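PDB 1O4S: aspartate aminotransferase from Thermotoga maritima, which catalyses the pyridoxal 5'-phosphate-dependent transfer of the amino group from L-aspartate to 2-oxoglutarate, giving oxaloacetate and L-glutamate, and works as a homodimer. Local coordinates for residues Gly198-Ala203 and Thr226-Val231; Leu329-Arg334 and Val350-Gly355. All blocks are in the same frame, centred on the assembly; numbering follows the deposited sequence.

Contact 1 of 2, residues Gly198-Ala203 and Thr226-Val231; sequences GLVRLA and TSILDV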
loop_
_atom_site.group_PDB
_atom_site.type_symbol
_atom_site.label_atom_id
_atom_site.label_comp_id
_atom_site.label_asym_id
_atom_site.label_seq_id
_atom_site.Cartn_x
_atom_site.Cartn_y
_atom_site.Cartn_z
ATOM N N GLY B 198 -17.907 27.580 -7.174
ATOM C CA GLY B 198 -17.299 28.604 -6.355
ATOM C C GLY B 198 -15.981 28.144 -5.777
ATOM O O GLY B 198 -15.032 28.919 -5.693
ATOM N N LEU B 199 -15.900 26.865 -5.410
ATOM C CA LEU B 199 -14.699 26.341 -4.794
ATOM C C LEU B 199 -13.591 26.303 -5.849
ATOM O O LEU B 199 -12.446 26.605 -5.574
ATOM C CB LEU B 199 -14.976 24.951 -4.224
ATOM C CG LEU B 199 -14.420 24.461 -2.882
ATOM C CD1 LEU B 199 -14.128 22.972 -3.011
ATOM C CD2 LEU B 199 -13.206 25.199 -2.382
ATOM N N VAL B 200 -13.955 25.937 -7.068
ATOM C CA VAL B 200 -13.027 25.925 -8.193
ATOM C C VAL B 200 -12.512 27.350 -8.518
ATOM O O VAL B 200 -11.366 27.509 -8.930
ATOM C CB VAL B 200 -13.712 25.299 -9.451
ATOM C CG1 VAL B 200 -12.996 25.697 -10.758
ATOM C CG2 VAL B 200 -13.799 23.831 -9.323
ATOM N N ARG B 201 -13.358 28.366 -8.330
ATOM C CA ARG B 201 -12.938 29.758 -8.453
ATOM C C ARG B 201 -11.949 30.099 -7.353
ATOM O O ARG B 201 -10.891 30.654 -7.626
ATOM C CB ARG B 201 -14.133 30.734 -8.381
ATOM C CG ARG B 201 -14.900 30.907 -9.674
ATOM C CD ARG B 201 -15.887 32.114 -9.678
ATOM N NE ARG B 201 -17.073 31.900 -8.829
ATOM C CZ ARG B 201 -18.157 31.176 -9.174
ATOM N NH1 ARG B 201 -18.236 30.580 -10.372
ATOM N NH2 ARG B 201 -19.171 31.041 -8.310
ATOM N N LEU B 202 -12.307 29.784 -6.114
ATOM C CA LEU B 202 -11.428 30.020 -4.961
ATOM C C LEU B 202 -10.047 29.392 -5.103
ATOM O O LEU B 202 -9.072 29.987 -4.655
ATOM C CB LEU B 202 -12.021 29.448 -3.674
ATOM C CG LEU B 202 -12.883 30.287 -2.747
ATOM C CD1 LEU B 202 -13.108 29.489 -1.452
ATOM C CD2 LEU B 202 -12.232 31.643 -2.449
ATOM N N ALA B 203 -9.982 28.197 -5.695
ATOM C CA ALA B 203 -8.730 27.459 -5.851
ATOM C C ALA B 203 -7.752 28.134 -6.823
ATOM O O ALA B 203 -6.541 28.115 -6.604
ATOM C CB ALA B 203 -9.014 26.006 -6.292
ATOM N N THR B 226 -23.281 16.471 -8.888
ATOM C CA THR B 226 -22.289 17.246 -9.614
ATOM C C THR B 226 -20.900 16.777 -9.181
ATOM O O THR B 226 -20.587 16.764 -7.983
ATOM C CB THR B 226 -22.438 18.732 -9.266
ATOM O OG1 THR B 226 -23.783 19.180 -9.530
ATOM C CG2 THR B 226 -21.566 19.572 -10.158
ATOM N N SER B 227 -20.079 16.417 -10.160
ATOM C CA SER B 227 -18.688 16.048 -9.936
ATOM C C SER B 227 -17.869 17.314 -10.002
ATOM O O SER B 227 -18.250 18.255 -10.698
ATOM C CB SER B 227 -18.222 15.100 -11.036
ATOM O OG SER B 227 -16.840 14.899 -11.005
ATOM N N ILE B 228 -16.742 17.341 -9.302
ATOM C CA ILE B 228 -15.794 18.430 -9.491
ATOM C C ILE B 228 -15.383 18.519 -10.969
ATOM O O ILE B 228 -15.042 19.592 -11.456
ATOM C CB ILE B 228 -14.541 18.289 -8.579
ATOM C CG1 ILE B 228 -13.858 19.668 -8.370
ATOM C CG2 ILE B 228 -13.536 17.258 -9.154
ATOM C CD1 ILE B 228 -14.733 20.708 -7.654
ATOM N N LEU B 229 -15.402 17.389 -11.664
ATOM C CA LEU B 229 -15.119 17.361 -13.103
ATOM C C LEU B 229 -16.262 17.922 -14.009
ATOM O O LEU B 229 -16.042 18.154 -15.201
ATOM C CB LEU B 229 -14.750 15.946 -13.528
ATOM C CG LEU B 229 -13.561 15.323 -12.768
ATOM C CD1 LEU B 229 -13.202 13.996 -13.418
ATOM C CD2 LEU B 229 -12.337 16.207 -12.706
ATOM N N ASP B 230 -17.456 18.118 -13.440
ATOM C CA ASP B 230 -18.539 18.891 -14.087
ATOM C C ASP B 230 -18.310 20.416 -14.102
ATOM O O ASP B 230 -18.784 21.114 -15.002
ATOM C CB ASP B 230 -19.884 18.599 -13.402
ATOM C CG ASP B 230 -20.476 17.220 -13.788
ATOM O OD1 ASP B 230 -21.041 16.548 -12.902
ATOM O OD2 ASP B 230 -20.439 16.753 -14.945
ATOM N N VAL B 231 -17.583 20.916 -13.102
ATOM C CA VAL B 231 -17.377 22.359 -12.903
ATOM C C VAL B 231 -15.923 22.845 -13.097
ATOM O O VAL B 231 -15.634 24.031 -12.971
ATOM C CB VAL B 231 -17.878 22.797 -11.507
ATOM C CG1 VAL B 231 -19.392 22.573 -11.395
ATOM C CG2 VAL B 231 -17.145 22.067 -10.388
#

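Contact 2 of 2, residues Leu329-Arg334 and Val350-Gly355; sequences LFFKVR and VALVPG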
loop_
_atom_site.group_PDB
_atom_site.type_symbol
_atom_site.label_atom_id
_atom_site.label_comp_id
_atom_site.label_asym_id
_atom_site.label_seq_id
_atom_site.Cartn_x
_atom_site.Cartn_y
_atom_site.Cartn_z
ATOM N N LEU B 329 -27.199 6.536 6.128
ATOM C CA LEU B 329 -28.186 7.446 6.632
ATOM C C LEU B 329 -27.680 7.909 8.011
ATOM O O LEU B 329 -27.400 7.089 8.896
ATOM C CB LEU B 329 -29.554 6.757 6.695
ATOM C CG LEU B 329 -30.704 7.746 6.866
ATOM C CD1 LEU B 329 -31.946 7.321 6.095
ATOM C CD2 LEU B 329 -31.024 7.935 8.332
ATOM N N PHE B 330 -27.542 9.226 8.174
ATOM C CA PHE B 330 -26.964 9.801 9.386
ATOM C C PHE B 330 -28.080 10.485 10.202
ATOM O O PHE B 330 -28.454 11.626 9.925
ATOM C CB PHE B 330 -25.871 10.789 8.972
ATOM C CG PHE B 330 -24.812 11.035 10.024
ATOM C CD1 PHE B 330 -24.522 12.321 10.436
ATOM C CD2 PHE B 330 -24.075 9.983 10.555
ATOM C CE1 PHE B 330 -23.547 12.547 11.382
ATOM C CE2 PHE B 330 -23.104 10.196 11.482
ATOM C CZ PHE B 330 -22.830 11.476 11.904
ATOM N N PHE B 331 -28.624 9.798 11.193
ATOM C CA PHE B 331 -29.777 10.365 11.903
ATOM C C PHE B 331 -29.467 10.867 13.304
ATOM O O PHE B 331 -28.424 10.565 13.857
ATOM C CB PHE B 331 -31.009 9.444 11.853
ATOM C CG PHE B 331 -30.889 8.134 12.623
ATOM C CD1 PHE B 331 -30.467 6.966 11.984
ATOM C CD2 PHE B 331 -31.314 8.045 13.943
ATOM C CE1 PHE B 331 -30.429 5.735 12.671
ATOM C CE2 PHE B 331 -31.266 6.826 14.646
ATOM C CZ PHE B 331 -30.831 5.665 14.005
ATOM N N LYS B 332 -30.387 11.669 13.834
ATOM C CA LYS B 332 -30.207 12.380 15.096
ATOM C C LYS B 332 -30.732 11.523 16.248
ATOM O O LYS B 332 -31.831 10.956 16.179
ATOM C CB LYS B 332 -30.945 13.716 15.022
ATOM C CG LYS B 332 -30.678 14.700 16.168
ATOM C CD LYS B 332 -29.619 15.763 15.838
ATOM C CE LYS B 332 -29.317 16.638 17.072
ATOM N NZ LYS B 332 -28.270 16.027 17.968
ATOM N N VAL B 333 -29.913 11.394 17.281
ATOM C CA VAL B 333 -30.280 10.666 18.486
ATOM C C VAL B 333 -30.276 11.617 19.693
ATOM O O VAL B 333 -29.577 12.632 19.693
ATOM C CB VAL B 333 -29.332 9.439 18.727
ATOM C CG1 VAL B 333 -29.499 8.405 17.621
ATOM C CG2 VAL B 333 -27.863 9.859 18.861
ATOM N N ARG B 334 -31.076 11.302 20.706
ATOM C CA ARG B 334 -31.042 12.047 21.952
ATOM C C ARG B 334 -29.839 11.570 22.768
ATOM O O ARG B 334 -29.448 10.407 22.686
ATOM C CB ARG B 334 -32.342 11.870 22.746
ATOM N N VAL B 350 -28.784 -4.660 17.323
ATOM C CA VAL B 350 -28.553 -3.882 16.109
ATOM C C VAL B 350 -27.316 -3.023 16.287
ATOM O O VAL B 350 -27.185 -2.283 17.274
ATOM C CB VAL B 350 -29.750 -2.965 15.747
ATOM C CG1 VAL B 350 -29.466 -2.213 14.436
ATOM C CG2 VAL B 350 -31.032 -3.774 15.666
ATOM N N ALA B 351 -26.422 -3.123 15.310
ATOM C CA ALA B 351 -25.175 -2.377 15.283
ATOM C C ALA B 351 -25.200 -1.148 14.350
ATOM O O ALA B 351 -25.366 -1.262 13.137
ATOM C CB ALA B 351 -24.031 -3.295 14.931
ATOM N N LEU B 352 -25.020 0.030 14.961
ATOM C CA LEU B 352 -24.813 1.294 14.254
ATOM C C LEU B 352 -23.471 1.925 14.660
ATOM O O LEU B 352 -22.808 1.489 15.600
ATOM C CB LEU B 352 -25.963 2.262 14.516
ATOM C CG LEU B 352 -27.397 1.745 14.308
ATOM C CD1 LEU B 352 -28.448 2.680 14.881
ATOM C CD2 LEU B 352 -27.672 1.517 12.866
ATOM N N VAL B 353 -23.070 2.943 13.919
ATOM C CA VAL B 353 -21.809 3.605 14.161
ATOM C C VAL B 353 -22.073 4.970 14.824
ATOM O O VAL B 353 -22.788 5.774 14.279
ATOM C CB VAL B 353 -21.047 3.828 12.863
ATOM C CG1 VAL B 353 -19.674 4.400 13.165
ATOM C CG2 VAL B 353 -20.931 2.508 12.066
ATOM N N PRO B 354 -21.481 5.230 15.988
ATOM C CA PRO B 354 -21.617 6.550 16.627
ATOM C C PRO B 354 -21.154 7.692 15.706
ATOM O O PRO B 354 -20.068 7.606 15.149
ATOM C CB PRO B 354 -20.721 6.430 17.852
ATOM C CG PRO B 354 -20.673 4.957 18.110
ATOM C CD PRO B 354 -20.644 4.307 16.775
ATOM N N GLY B 355 -21.983 8.731 15.554
ATOM C CA GLY B 355 -21.610 9.951 14.841
ATOM C C GLY B 355 -20.323 10.627 15.329
ATOM O O GLY B 355 -19.629 11.297 14.550
#

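Contact 1 of 2, residues Gly198-Ala203 and Thr226-Val231
Val200, on the helix 193-206, meets Ile228 and Val231 of the short helical turn 228-231: its CG2 touches both side chains, while CG1 lies against a backbone carbonyl of the turn. Along the turn segment, Ser227 comes first and stands at the N-cap position: its OG accepts from Leu229 N at 2.9 Å, while Ser227 N gives a nearly straight bond (174°) to Asp230 OD1, which is met on the anti side and 30° out of the carboxylate plane. The two reciprocal bonds make a capping box. Glu214 holds the same corner, one carboxylate oxygen bonded to Ser227 OG and the other to Ile228 N, so the start of the turn is tied to the loop after strand 209-213. Ile228 has CG1 anti to its backbone N (chi1 -157°), which puts CG1 on the side of the long helix, and the bend at the next torsion carries CD1 to Val200 CG2 at 3.7 Å; the side chain also rests on Ile238 of strand 238-243. This is plain packing on the large domain of the fold-type I aminotransferases, where helix 193-206 and the turn lie beside the seven-stranded mixed sheet, away from the cofactor pocket. Val231 closes the segment with CG2 at 3.9 Å from Val200 CG2, and its carbonyl O lies 3.8 Å from Val200 CG1, in van der Waals contact. Its side chain also reaches Leu196 and Glu197, about one helical turn before Val200.

Contact 2 of 2, residues Leu329-Arg334 and Val350-Gly355
Phe330 brings the end of its ring against the backbone of Gly355, and this is the tight part of the contact: CZ stands 3.5 Å from Gly355 CA and CE2 3.7 Å from the same atom. The CA meets the ring obliquely. Gly355, having no side chain, presents its backbone CA directly. With CG anti to its backbone N (chi1 -156°), Phe330 carries the ring across to this point. The looser part lies one residue on, where Phe331 touches Leu352 CD1 mainly through CZ, at 3.9 Å and again obliquely to the ring, the two side chains crossing at about a right angle. The segments belong to one mixed four-stranded sheet of the small domain, but they are not neighbours in it: strand 363-367 runs between them, antiparallel to both, and shares backbone hydrogen bonds with Leu329 and Phe331. The two are joined by ring-to-backbone packing at Gly355 and by side-chain packing at Leu352, Phe330 and Phe331 leaving their strand on successive residues, and helix 337-348 connects the strands along the chain. From the middle strand, Phe363 lays its ring almost parallel to that of Phe330, and Leu352 also packs on Val364 and Leu366. Phe330 further lies beside residues that by similarity bind L-aspartate, its side chain about 4 Å from that of Arg365 and about 7 Å from that of Asn185. Both touching pairs are buried; the solvent side lies farther along the first segment, at exposed Lys332, whose NZ is nevertheless bonded to Gly362 O.

Contact 1 closes before contact 2 opens along the chain, and the two do not touch: their centres lie 31 Å apart and their nearest atoms about 18 Å. They share no helix, strand or sheet. Contact 1 joins helix 193-206 to the turn 228-231 beside the seven-stranded sheet, whereas contact 2 spans the four-stranded sheet across strand 363-367. They lie in the large and small domains of one aminotransferase subunit, respectively. The Ile228 side chain lies about 14 Å from a bound pyridoxal phosphate and that of Phe330 about 12 Å; only contact 2 adjoins a residue, Arg365, assigned by similarity to substrate binding.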